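Local coordinates for PpBBE-like 1 D396N (Physcomitrella patens subsp. patens, PDB 6EO5), which probably oxidises cellobiose, as a berberine bridge enzyme-like flavoprotein that carries flavin-adenine dinucleotide (FAD), at residues W156-R161 with S254-M259; N366-Q371 with L390-M395; H224-W229 with W266-Y271. One frame throughout, in Å; residues are numbered along the deposited sequence.

All three contacts reach one antiparallel sheet of seven strands. Contact 3 pairs strands 222-230 and 264-271. Strand 253-259 comes next across the sheet, and contact 1 lays segment 156-161 of the FAD-binding part against it. Strand 361-367 follows, and contact 2 joins it to strand 391-398. Contact 1 lies between the others: its centre is about 8 Å from that of contact 2 and about 10 Å from that of contact 3, while those two centres are about 15 Å apart. Along the chain, contacts 1 and 3 alternate their segments, and contact 2 comes after both. Contacts 1 and 2 touch through Trp156 with Leu367 and Arg161 with Tyr368, so both tie the sheet to the flavin-binding segment.

Contact 1: residues W156-R161 with S254-M259; sequences WGFSSR and SAAFYM. With FAD (flavin-adenine dinucleotide), chain C.
The flavin-binding turn at Trp156-Arg161, in the FAD-binding part of this berberine bridge enzyme-like fold, packs on Ser254-Ala256 at the start of a strand of the large antiparallel sheet. The backbone of Trp156 pairs with the flavin pyrimidine. Its N donates to FAD O2 (3.0 Å), and its O accepts from FAD N3 (2.9 Å). Both bonds are nearly straight, so two backbone atoms fix this edge of the ring system. Gly157 N then donates to Ser160 OG, which steadies the turn after the flavin-binding residue.

Ser254 carries the polar part of the contact. Its OG accepts from Arg161 N at 3.0 Å, with an N-H...O angle of 159°. A chi1 of -70° sets OG beside its own backbone N, where it meets the first turn of helix 160-163. Ser254 CB lies against the carbonyl oxygen of Phe158.

The aromatic part has two rings. Phe158 turns an edge to the strand, with CD1 3.4 Å from Ser254 O. Apolar packing brings Phe158 CE1 to 4.1 Å from Ala256 CB. Trp156 CZ3 sits over one face of the Phe158 ring, near its rim. With an alanine in place of Phe158, Ala256 CB would probably lose its ring neighbour, and Trp156 would be left without the face beneath CZ3.

Polar ends reach beyond the two segments. Trp156 NE1 donates to Leu367 O on strand 361-367. The guanidinium of Arg161 bonds to the carbonyl oxygens of Tyr368, Ile253, Pro250 and Val249, so it joins the approach to strand 253-259 to the loop after strand 361-367. At the far corner of the indole, Trp156 CH2 comes obliquely to Ala255 O, at 3.5 Å.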
loop_
_atom_site.group_PDB
_atom_site.type_symbol
_atom_site.label_atom_id
_atom_site.label_comp_id
_atom_site.label_asym_id
_atom_site.label_seq_id
_atom_site.Cartn_x
_atom_site.Cartn_y
_atom_site.Cartn_z
ATOM N N TRP A 156 -0.755 2.313 5.081
ATOM C CA TRP A 156 -1.109 2.090 6.474
ATOM C C TRP A 156 -0.107 1.113 7.059
ATOM O O TRP A 156 0.155 0.063 6.462
ATOM C CB TRP A 156 -2.529 1.533 6.583
ATOM C CG TRP A 156 -3.085 1.413 7.981
ATOM C CD1 TRP A 156 -4.022 2.229 8.570
ATOM C CD2 TRP A 156 -2.782 0.397 8.948
ATOM N NE1 TRP A 156 -4.297 1.795 9.846
ATOM C CE2 TRP A 156 -3.550 0.673 10.101
ATOM C CE3 TRP A 156 -1.934 -0.714 8.955
ATOM C CZ2 TRP A 156 -3.488 -0.123 11.246
ATOM C CZ3 TRP A 156 -1.872 -1.501 10.101
ATOM C CH2 TRP A 156 -2.647 -1.205 11.222
ATOM N N GLY A 157 0.458 1.456 8.216
ATOM C CA GLY A 157 1.371 0.571 8.914
ATOM C C GLY A 157 1.103 0.581 10.406
ATOM O O GLY A 157 0.208 1.279 10.887
ATOM N N PHE A 158 1.913 -0.184 11.139
ATOM C CA PHE A 158 1.684 -0.341 12.573
ATOM C C PHE A 158 2.163 0.828 13.428
ATOM O O PHE A 158 2.139 0.701 14.656
ATOM C CB PHE A 158 2.317 -1.631 13.067
ATOM C CG PHE A 158 1.531 -2.820 12.705
ATOM C CD1 PHE A 158 0.282 -3.018 13.261
ATOM C CD2 PHE A 158 2.004 -3.717 11.776
ATOM C CE1 PHE A 158 -0.471 -4.109 12.920
ATOM C CE2 PHE A 158 1.250 -4.818 11.427
ATOM C CZ PHE A 158 0.013 -5.013 12.002
ATOM N N SER A 159 2.564 1.961 12.851
ATOM C CA SER A 159 2.626 3.193 13.633
ATOM C C SER A 159 1.751 4.295 13.043
ATOM O O SER A 159 1.869 5.456 13.462
ATOM C CB SER A 159 4.072 3.682 13.797
ATOM O OG SER A 159 4.695 3.968 12.563
ATOM N N SER A 160 0.838 3.948 12.123
ATOM C CA SER A 160 0.082 4.962 11.384
ATOM C C SER A 160 -0.945 5.680 12.251
ATOM O O SER A 160 -1.297 6.821 11.946
ATOM C CB SER A 160 -0.621 4.339 10.173
ATOM O OG SER A 160 0.278 4.114 9.096
ATOM N N ARG A 161 -1.453 5.045 13.317
ATOM C CA ARG A 161 -2.445 5.726 14.144
ATOM C C ARG A 161 -1.810 6.815 15.000
ATOM O O ARG A 161 -2.513 7.707 15.483
ATOM C CB ARG A 161 -3.224 4.707 14.989
ATOM C CG ARG A 161 -4.066 3.745 14.105
ATOM C CD ARG A 161 -4.996 2.814 14.883
ATOM N NE ARG A 161 -6.210 3.466 15.388
ATOM C CZ ARG A 161 -6.363 3.882 16.645
ATOM N NH1 ARG A 161 -5.375 3.714 17.514
ATOM N NH2 ARG A 161 -7.496 4.462 17.036
ATOM N N SER A 254 -1.485 0.819 17.071
ATOM C CA SER A 254 -2.008 0.491 15.752
ATOM C C SER A 254 -2.177 -1.019 15.699
ATOM O O SER A 254 -1.235 -1.757 15.995
ATOM C CB SER A 254 -1.073 0.952 14.630
ATOM O OG SER A 254 -1.051 2.362 14.501
ATOM N N ALA A 255 -3.368 -1.482 15.339
ATOM C CA ALA A 255 -3.651 -2.905 15.383
ATOM C C ALA A 255 -4.397 -3.311 14.128
ATOM O O ALA A 255 -5.003 -2.486 13.442
ATOM C CB ALA A 255 -4.475 -3.300 16.619
ATOM N N ALA A 256 -4.343 -4.604 13.844
ATOM C CA ALA A 256 -5.049 -5.206 12.728
ATOM C C ALA A 256 -5.606 -6.536 13.194
ATOM O O ALA A 256 -4.961 -7.245 13.971
ATOM C CB ALA A 256 -4.138 -5.414 11.513
ATOM N N PHE A 257 -6.803 -6.863 12.735
ATOM C CA PHE A 257 -7.415 -8.150 13.018
ATOM C C PHE A 257 -7.321 -9.056 11.785
ATOM O O PHE A 257 -7.372 -8.590 10.640
ATOM C CB PHE A 257 -8.870 -7.946 13.450
ATOM C CG PHE A 257 -9.506 -9.156 14.061
ATOM C CD1 PHE A 257 -9.470 -9.353 15.435
ATOM C CD2 PHE A 257 -10.171 -10.091 13.265
ATOM C CE1 PHE A 257 -10.070 -10.468 16.008
ATOM C CE2 PHE A 257 -10.779 -11.201 13.834
ATOM C CZ PHE A 257 -10.727 -11.388 15.207
ATOM N N TYR A 258 -7.178 -10.360 12.029
ATOM C CA TYR A 258 -7.031 -11.343 10.968
ATOM C C TYR A 258 -8.008 -12.493 11.192
ATOM O O TYR A 258 -8.409 -12.784 12.318
ATOM C CB TYR A 258 -5.583 -11.866 10.889
ATOM C CG TYR A 258 -5.368 -13.029 9.941
ATOM C CD1 TYR A 258 -5.679 -14.340 10.328
ATOM C CD2 TYR A 258 -4.825 -12.835 8.676
ATOM C CE1 TYR A 258 -5.495 -15.413 9.472
ATOM C CE2 TYR A 258 -4.630 -13.915 7.805
ATOM C CZ TYR A 258 -4.966 -15.197 8.216
ATOM O OH TYR A 258 -4.782 -16.277 7.382
ATOM N N MET A 259 -8.368 -13.157 10.101
ATOM C CA MET A 259 -9.411 -14.170 10.094
ATOM C C MET A 259 -9.298 -14.913 8.769
ATOM O O MET A 259 -8.987 -14.293 7.752
ATOM C CB MET A 259 -10.777 -13.490 10.249
ATOM C CG MET A 259 -11.984 -14.364 10.238
ATOM S SD MET A 259 -13.489 -13.359 10.316
ATOM C CE MET A 259 -13.238 -12.475 11.843
HETATM P PA FAD C . 4.057 -1.097 -7.961
HETATM O O1A FAD C . 3.311 -2.258 -8.600
HETATM O O2A FAD C . 5.461 -0.971 -8.494
HETATM O O5B FAD C . 3.278 0.312 -8.066
HETATM C C5B FAD C . 1.879 0.399 -7.898
HETATM C C4B FAD C . 1.306 1.552 -8.715
HETATM O O4B FAD C . 2.033 2.740 -8.460
HETATM C C3B FAD C . 1.402 1.298 -10.209
HETATM O O3B FAD C . 0.314 1.937 -10.841
HETATM C C2B FAD C . 2.674 2.011 -10.586
HETATM O O2B FAD C . 2.687 2.376 -11.944
HETATM C C1B FAD C . 2.656 3.209 -9.645
HETATM N N9A FAD C . 4.041 3.681 -9.425
HETATM C C8A FAD C . 5.112 2.926 -9.006
HETATM N N7A FAD C . 6.206 3.715 -8.949
HETATM C C5A FAD C . 5.856 4.962 -9.329
HETATM C C6A FAD C . 6.582 6.131 -9.459
HETATM N N6A FAD C . 7.880 6.134 -9.175
HETATM N N1A FAD C . 5.953 7.283 -9.875
HETATM C C2A FAD C . 4.610 7.258 -10.174
HETATM N N3A FAD C . 3.887 6.091 -10.051
HETATM C C4A FAD C . 4.503 4.957 -9.637
HETATM N N1 FAD C . -0.488 -1.718 1.728
HETATM C C2 FAD C . -0.528 -0.997 2.927
HETATM O O2 FAD C . -1.022 0.147 3.008
HETATM N N3 FAD C . 0.015 -1.567 4.067
HETATM C C4 FAD C . 0.577 -2.825 4.025
HETATM O O4 FAD C . 1.062 -3.300 5.048
HETATM C C4X FAD C . 0.613 -3.541 2.838
HETATM N N5 FAD C . 1.218 -4.779 2.796
HETATM C C5X FAD C . 1.541 -5.345 1.577
HETATM C C6 FAD C . 2.276 -6.526 1.548
HETATM C C7 FAD C . 2.740 -7.086 0.347
HETATM C C7M FAD C . 3.551 -8.362 0.358
HETATM C C8 FAD C . 2.343 -6.480 -0.865
HETATM C C8M FAD C . 2.704 -7.093 -2.204
HETATM C C9 FAD C . 1.521 -5.338 -0.816
HETATM C C9A FAD C . 1.125 -4.741 0.394
HETATM N N10 FAD C . 0.276 -3.629 0.471
HETATM C C10 FAD C . 0.114 -2.966 1.673
HETATM C "C1'" FAD C . -0.243 -2.952 -0.753
HETATM C "C2'" FAD C . 0.765 -1.899 -1.203
HETATM O "O2'" FAD C . 0.699 -0.715 -0.441
HETATM C "C3'" FAD C . 0.495 -1.563 -2.652
HETATM O "O3'" FAD C . 0.627 -2.770 -3.363
HETATM C "C4'" FAD C . 1.476 -0.500 -3.138
HETATM O "O4'" FAD C . 0.838 0.286 -4.125
HETATM C "C5'" FAD C . 2.756 -1.146 -3.666
HETATM O "O5'" FAD C . 3.651 -0.220 -4.246
HETATM P P FAD C . 4.837 -0.786 -5.188
HETATM O O1P FAD C . 5.753 0.350 -5.579
HETATM O O2P FAD C . 5.583 -1.946 -4.586
HETATM O O3P FAD C . 4.020 -1.465 -6.396
#

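Contact 2: residues N366-Q371 with L390-M395; sequences NLYGSQ and LYSIQM
Asn366-Gly369 and Leu390-Ser392 run antiparallel where strand 361-367 ends and strand 391-398 begins in the large sheet, with Leu367 and Tyr391 as a non-hydrogen-bonded pair, CA to CA 4.4 Å. Leu390 and Tyr391 form a classic beta bulge, as both face Val338 on the next strand. Ser392 N donates to Asn366 O at 3.1 Å; the return bond from Asn366 N to Ser392 O is weak. Beyond the pair, Tyr368 N donates to Leu390 O. Gly369 follows with backbone angles that call for glycine.

The apolar part is small. Leu367 CD1 meets Leu390 CD1 at 4.1 Å, the two chains crossing at a slant. Tyr391 CB rests against Asn366 O, but its hydroxyl goes to Gln243.

Asn366 and Ser392 share the other face, and the Tyr368 ring reaches Ser392 from the loop. The nearest atoms of the Asn366 side chain and the bound FAD are about 5 Å apart. Tyr368 CE1 is 3.7 Å from Ser392 OG, and Tyr368 OH also bonds to Tyr337. Two waters bind here. One joins Tyr368 OH to Ser392 OG; the other bonds to Ser392 OG and accepts from Asn366 N at 3.0 Å.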
loop_
_atom_site.group_PDB
_atom_site.type_symbol
_atom_site.label_atom_id
_atom_site.label_comp_id
_atom_site.label_asym_id
_atom_site.label_seq_id
_atom_site.Cartn_x
_atom_site.Cartn_y
_atom_site.Cartn_z
ATOM N N ASN A 366 -7.500 -3.367 9.107
ATOM C CA ASN A 366 -6.616 -2.332 9.644
ATOM C C ASN A 366 -7.436 -1.297 10.396
ATOM O O ASN A 366 -8.372 -0.724 9.834
ATOM C CB ASN A 366 -5.835 -1.646 8.531
ATOM C CG ASN A 366 -4.848 -2.559 7.874
ATOM O OD1 ASN A 366 -4.485 -3.592 8.429
ATOM N ND2 ASN A 366 -4.395 -2.182 6.680
ATOM N N LEU A 367 -7.074 -1.029 11.647
ATOM C CA LEU A 367 -7.861 -0.120 12.469
ATOM C C LEU A 367 -7.509 1.329 12.143
ATOM O O LEU A 367 -6.329 1.694 12.106
ATOM C CB LEU A 367 -7.620 -0.412 13.947
ATOM C CG LEU A 367 -8.368 0.505 14.909
ATOM C CD1 LEU A 367 -9.838 0.119 14.921
ATOM C CD2 LEU A 367 -7.757 0.446 16.307
ATOM N N TYR A 368 -8.540 2.149 11.885
ATOM C CA TYR A 368 -8.374 3.583 11.701
ATOM C C TYR A 368 -8.907 4.250 12.982
ATOM O O TYR A 368 -8.216 4.255 14.009
ATOM C CB TYR A 368 -9.065 4.087 10.436
ATOM C CG TYR A 368 -8.383 3.734 9.121
ATOM C CD1 TYR A 368 -8.158 2.405 8.757
ATOM C CD2 TYR A 368 -7.986 4.732 8.237
ATOM C CE1 TYR A 368 -7.540 2.082 7.555
ATOM C CE2 TYR A 368 -7.367 4.418 7.035
ATOM C CZ TYR A 368 -7.151 3.092 6.701
ATOM O OH TYR A 368 -6.554 2.775 5.500
ATOM N N GLY A 369 -10.104 4.832 12.937
ATOM C CA GLY A 369 -10.751 5.311 14.144
ATOM C C GLY A 369 -10.529 6.790 14.410
ATOM O O GLY A 369 -9.593 7.419 13.915
ATOM N N SER A 370 -11.404 7.334 15.261
ATOM C CA SER A 370 -11.423 8.769 15.520
ATOM C C SER A 370 -10.176 9.260 16.260
ATOM O O SER A 370 -9.794 10.427 16.096
ATOM C CB SER A 370 -12.682 9.125 16.304
ATOM O OG SER A 370 -12.676 8.463 17.556
ATOM N N GLN A 371 -9.528 8.412 17.073
ATOM C CA GLN A 371 -8.286 8.804 17.749
ATOM C C GLN A 371 -7.075 8.798 16.821
ATOM O O GLN A 371 -6.028 9.348 17.189
ATOM C CB GLN A 371 -7.954 7.888 18.947
ATOM C CG GLN A 371 -9.077 7.576 19.930
ATOM C CD GLN A 371 -10.109 6.600 19.356
ATOM O OE1 GLN A 371 -9.916 6.047 18.269
ATOM N NE2 GLN A 371 -11.201 6.398 20.073
ATOM N N LEU A 390 -13.904 3.246 10.717
ATOM C CA LEU A 390 -13.322 2.542 11.853
ATOM C C LEU A 390 -12.181 1.637 11.396
ATOM O O LEU A 390 -11.098 1.651 11.996
ATOM C CB LEU A 390 -14.402 1.744 12.584
ATOM C CG LEU A 390 -14.017 1.042 13.883
ATOM C CD1 LEU A 390 -13.417 2.020 14.914
ATOM C CD2 LEU A 390 -15.229 0.294 14.456
ATOM N N TYR A 391 -12.392 0.873 10.318
ATOM C CA TYR A 391 -11.354 -0.005 9.793
ATOM C C TYR A 391 -11.618 -0.296 8.318
ATOM O O TYR A 391 -12.726 -0.095 7.811
ATOM C CB TYR A 391 -11.265 -1.304 10.608
ATOM C CG TYR A 391 -12.542 -2.112 10.656
ATOM C CD1 TYR A 391 -12.869 -2.999 9.626
ATOM C CD2 TYR A 391 -13.408 -2.015 11.741
ATOM C CE1 TYR A 391 -14.021 -3.741 9.670
ATOM C CE2 TYR A 391 -14.568 -2.764 11.796
ATOM C CZ TYR A 391 -14.873 -3.622 10.756
ATOM O OH TYR A 391 -16.033 -4.373 10.789
ATOM N N SER A 392 -10.572 -0.765 7.635
ATOM C CA SER A 392 -10.655 -1.275 6.274
ATOM C C SER A 392 -10.651 -2.797 6.307
ATOM O O SER A 392 -10.151 -3.403 7.255
ATOM C CB SER A 392 -9.470 -0.792 5.443
ATOM O OG SER A 392 -8.243 -1.243 6.021
ATOM N N ILE A 393 -11.203 -3.424 5.268
ATOM C CA ILE A 393 -11.145 -4.879 5.128
ATOM C C ILE A 393 -10.342 -5.211 3.877
ATOM O O ILE A 393 -10.712 -4.804 2.768
ATOM C CB ILE A 393 -12.540 -5.527 5.049
ATOM C CG1 ILE A 393 -13.441 -5.111 6.210
ATOM C CG2 ILE A 393 -12.400 -7.043 5.040
ATOM C CD1 ILE A 393 -14.802 -5.794 6.169
ATOM N N GLN A 394 -9.268 -5.974 4.042
ATOM C CA GLN A 394 -8.543 -6.532 2.907
ATOM C C GLN A 394 -9.012 -7.968 2.683
ATOM O O GLN A 394 -8.946 -8.796 3.602
ATOM C CB GLN A 394 -7.032 -6.475 3.124
ATOM C CG GLN A 394 -6.252 -6.735 1.845
ATOM C CD GLN A 394 -4.790 -7.050 2.082
ATOM O OE1 GLN A 394 -4.078 -7.478 1.170
ATOM N NE2 GLN A 394 -4.335 -6.850 3.308
ATOM N N MET A 395 -9.482 -8.258 1.467
ATOM C CA MET A 395 -10.070 -9.550 1.110
ATOM C C MET A 395 -9.260 -10.176 -0.020
ATOM O O MET A 395 -9.290 -9.676 -1.149
ATOM C CB MET A 395 -11.525 -9.377 0.681
ATOM C CG MET A 395 -12.279 -8.358 1.490
ATOM S SD MET A 395 -13.759 -7.816 0.636
ATOM C CE MET A 395 -14.468 -6.660 1.788
HETATM O O HOH W 1 -6.137 0.355 5.048
HETATM O O HOH W 2 -7.360 -3.712 6.129
#

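Contact 3: residues H224-W229 with W266-Y271; sequences HFKYRW and WLEGTY
Backbone bonds come first: Phe225 with Gly269 and Tyr227 with Leu267 are hydrogen-bonded pairs of two antiparallel strands, each held by two N-H...O bonds. Tyr227 N to Leu267 O and Leu267 N to Tyr227 O are both 2.9 Å.

Polar side chains group on one face. His224 NE2 donates to Glu268 OE2 at 3.0 Å, in the plane of the imidazole and on the anti lone pair of the carboxylate. The two planes stand 76° apart. Lys226 NZ forms a long salt bridge to the other oxygen, Glu268 OE1, at 3.8 Å.

The same lysine makes a cation-pi contact. With CG anti to the backbone N (chi1 -179°) and the chain extended beyond it, it lays NZ 3.5 Å from the centroid of the Trp266 six-membered ring, with CE over the five-membered ring. Arg228 runs alongside Trp266, and Trp266 CZ3 lies over the face of the Arg228 guanidinium.

On the opposite face, Gly269 CA lies 3.8 Å from the Phe225 ring centroid, over its face, a CH-pi contact. A side chain there would clash with that ring.

Helices 235-246 and 279-288 cover the face with Leu267. Strand 294-300 flanks the 224-229 side, and strand 253-259 the 266-271 side, where Tyr258 stacks on Trp266.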
loop_
_atom_site.group_PDB
_atom_site.type_symbol
_atom_site.label_atom_id
_atom_site.label_comp_id
_atom_site.label_asym_id
_atom_site.label_seq_id
_atom_site.Cartn_x
_atom_site.Cartn_y
_atom_site.Cartn_z
ATOM N N HIS A 224 5.168 -5.155 21.052
ATOM C CA HIS A 224 4.452 -5.916 20.048
ATOM C C HIS A 224 3.563 -6.935 20.751
ATOM O O HIS A 224 4.012 -7.627 21.667
ATOM C CB HIS A 224 5.446 -6.601 19.105
ATOM C CG HIS A 224 4.816 -7.588 18.179
ATOM N ND1 HIS A 224 4.886 -8.949 18.384
ATOM C CD2 HIS A 224 4.089 -7.413 17.051
ATOM C CE1 HIS A 224 4.233 -9.570 17.417
ATOM N NE2 HIS A 224 3.739 -8.661 16.596
ATOM N N PHE A 225 2.302 -7.022 20.339
ATOM C CA PHE A 225 1.399 -8.013 20.903
ATOM C C PHE A 225 0.654 -8.734 19.791
ATOM O O PHE A 225 0.411 -8.174 18.718
ATOM C CB PHE A 225 0.396 -7.392 21.884
ATOM C CG PHE A 225 -0.457 -6.298 21.296
ATOM C CD1 PHE A 225 -0.008 -4.983 21.285
ATOM C CD2 PHE A 225 -1.729 -6.578 20.795
ATOM C CE1 PHE A 225 -0.797 -3.965 20.774
ATOM C CE2 PHE A 225 -2.533 -5.567 20.270
ATOM C CZ PHE A 225 -2.066 -4.257 20.262
ATOM N N LYS A 226 0.304 -9.991 20.059
ATOM C CA LYS A 226 -0.501 -10.769 19.131
ATOM C C LYS A 226 -1.245 -11.833 19.924
ATOM O O LYS A 226 -0.634 -12.595 20.682
ATOM C CB LYS A 226 0.368 -11.390 18.038
ATOM C CG LYS A 226 -0.389 -12.203 16.997
ATOM C CD LYS A 226 0.434 -12.336 15.722
ATOM C CE LYS A 226 -0.204 -13.301 14.733
ATOM N NZ LYS A 226 0.486 -13.269 13.414
ATOM N N TYR A 227 -2.568 -11.852 19.775
ATOM C CA TYR A 227 -3.430 -12.829 20.429
ATOM C C TYR A 227 -4.113 -13.632 19.335
ATOM O O TYR A 227 -4.801 -13.061 18.483
ATOM C CB TYR A 227 -4.454 -12.146 21.344
ATOM C CG TYR A 227 -3.826 -11.127 22.269
ATOM C CD1 TYR A 227 -3.014 -11.524 23.329
ATOM C CD2 TYR A 227 -4.018 -9.767 22.072
ATOM C CE1 TYR A 227 -2.423 -10.598 24.167
ATOM C CE2 TYR A 227 -3.430 -8.830 22.911
ATOM C CZ TYR A 227 -2.632 -9.257 23.960
ATOM O OH TYR A 227 -2.046 -8.337 24.801
ATOM N N ARG A 228 -3.934 -14.952 19.372
ATOM C CA ARG A 228 -4.235 -15.834 18.254
ATOM C C ARG A 228 -5.138 -16.976 18.710
ATOM O O ARG A 228 -5.028 -17.446 19.846
ATOM C CB ARG A 228 -2.912 -16.361 17.670
ATOM C CG ARG A 228 -3.050 -17.197 16.451
ATOM C CD ARG A 228 -1.719 -17.322 15.723
ATOM N NE ARG A 228 -1.877 -18.200 14.559
ATOM C CZ ARG A 228 -0.997 -18.308 13.568
ATOM N NH1 ARG A 228 0.121 -17.578 13.579
ATOM N NH2 ARG A 228 -1.245 -19.143 12.560
ATOM N N TRP A 229 -6.046 -17.407 17.829
ATOM C CA TRP A 229 -6.941 -18.537 18.073
ATOM C C TRP A 229 -7.032 -19.401 16.823
ATOM O O TRP A 229 -6.756 -18.952 15.709
ATOM C CB TRP A 229 -8.375 -18.127 18.417
ATOM C CG TRP A 229 -8.621 -17.443 19.707
ATOM C CD1 TRP A 229 -9.122 -18.004 20.853
ATOM C CD2 TRP A 229 -8.462 -16.046 19.981
ATOM N NE1 TRP A 229 -9.256 -17.046 21.826
ATOM C CE2 TRP A 229 -8.859 -15.836 21.320
ATOM C CE3 TRP A 229 -8.007 -14.956 19.232
ATOM C CZ2 TRP A 229 -8.823 -14.583 21.919
ATOM C CZ3 TRP A 229 -7.966 -13.715 19.831
ATOM C CH2 TRP A 229 -8.369 -13.537 21.165
ATOM N N TRP A 266 -6.830 -13.610 14.724
ATOM C CA TRP A 266 -5.922 -12.993 15.684
ATOM C C TRP A 266 -6.084 -11.482 15.688
ATOM O O TRP A 266 -6.631 -10.887 14.758
ATOM C CB TRP A 266 -4.455 -13.374 15.417
ATOM C CG TRP A 266 -3.789 -12.802 14.170
ATOM C CD1 TRP A 266 -3.539 -11.480 13.886
ATOM C CD2 TRP A 266 -3.224 -13.555 13.080
ATOM N NE1 TRP A 266 -2.882 -11.371 12.677
ATOM C CE2 TRP A 266 -2.673 -12.629 12.169
ATOM C CE3 TRP A 266 -3.127 -14.926 12.792
ATOM C CZ2 TRP A 266 -2.049 -13.031 10.991
ATOM C CZ3 TRP A 266 -2.501 -15.317 11.622
ATOM C CH2 TRP A 266 -1.975 -14.375 10.738
ATOM N N LEU A 267 -5.616 -10.875 16.775
ATOM C CA LEU A 267 -5.401 -9.439 16.853
ATOM C C LEU A 267 -3.905 -9.230 16.989
ATOM O O LEU A 267 -3.282 -9.811 17.879
ATOM C CB LEU A 267 -6.140 -8.817 18.037
ATOM C CG LEU A 267 -5.860 -7.333 18.259
ATOM C CD1 LEU A 267 -6.289 -6.520 17.047
ATOM C CD2 LEU A 267 -6.549 -6.831 19.512
ATOM N N GLU A 268 -3.324 -8.443 16.093
ATOM C CA GLU A 268 -1.909 -8.113 16.149
ATOM C C GLU A 268 -1.739 -6.600 16.206
ATOM O O GLU A 268 -2.482 -5.863 15.552
ATOM C CB GLU A 268 -1.154 -8.691 14.953
ATOM C CG GLU A 268 0.340 -8.452 15.050
ATOM C CD GLU A 268 1.128 -9.029 13.894
ATOM O OE1 GLU A 268 0.493 -9.457 12.897
ATOM O OE2 GLU A 268 2.386 -9.047 13.993
ATOM N N GLY A 269 -0.763 -6.130 16.988
ATOM C CA GLY A 269 -0.620 -4.694 17.134
ATOM C C GLY A 269 0.724 -4.261 17.677
ATOM O O GLY A 269 1.504 -5.053 18.205
ATOM N N THR A 270 0.972 -2.963 17.542
ATOM C CA THR A 270 2.183 -2.328 18.030
ATOM C C THR A 270 1.803 -1.161 18.927
ATOM O O THR A 270 0.986 -0.315 18.541
ATOM C CB THR A 270 3.054 -1.849 16.867
ATOM O OG1 THR A 270 3.449 -2.981 16.075
ATOM C CG2 THR A 270 4.292 -1.112 17.394
ATOM N N TYR A 271 2.399 -1.125 20.121
ATOM C CA TYR A 271 2.169 -0.083 21.120
ATOM C C TYR A 271 3.435 0.748 21.267
ATOM O O TYR A 271 4.507 0.208 21.577
ATOM C CB TYR A 271 1.764 -0.697 22.458
ATOM C CG TYR A 271 1.741 0.272 23.609
ATOM C CD1 TYR A 271 1.133 1.515 23.486
ATOM C CD2 TYR A 271 2.316 -0.062 24.836
ATOM C CE1 TYR A 271 1.111 2.412 24.547
ATOM C CE2 TYR A 271 2.299 0.827 25.913
ATOM C CZ TYR A 271 1.693 2.059 25.764
ATOM O OH TYR A 271 1.674 2.935 26.827
#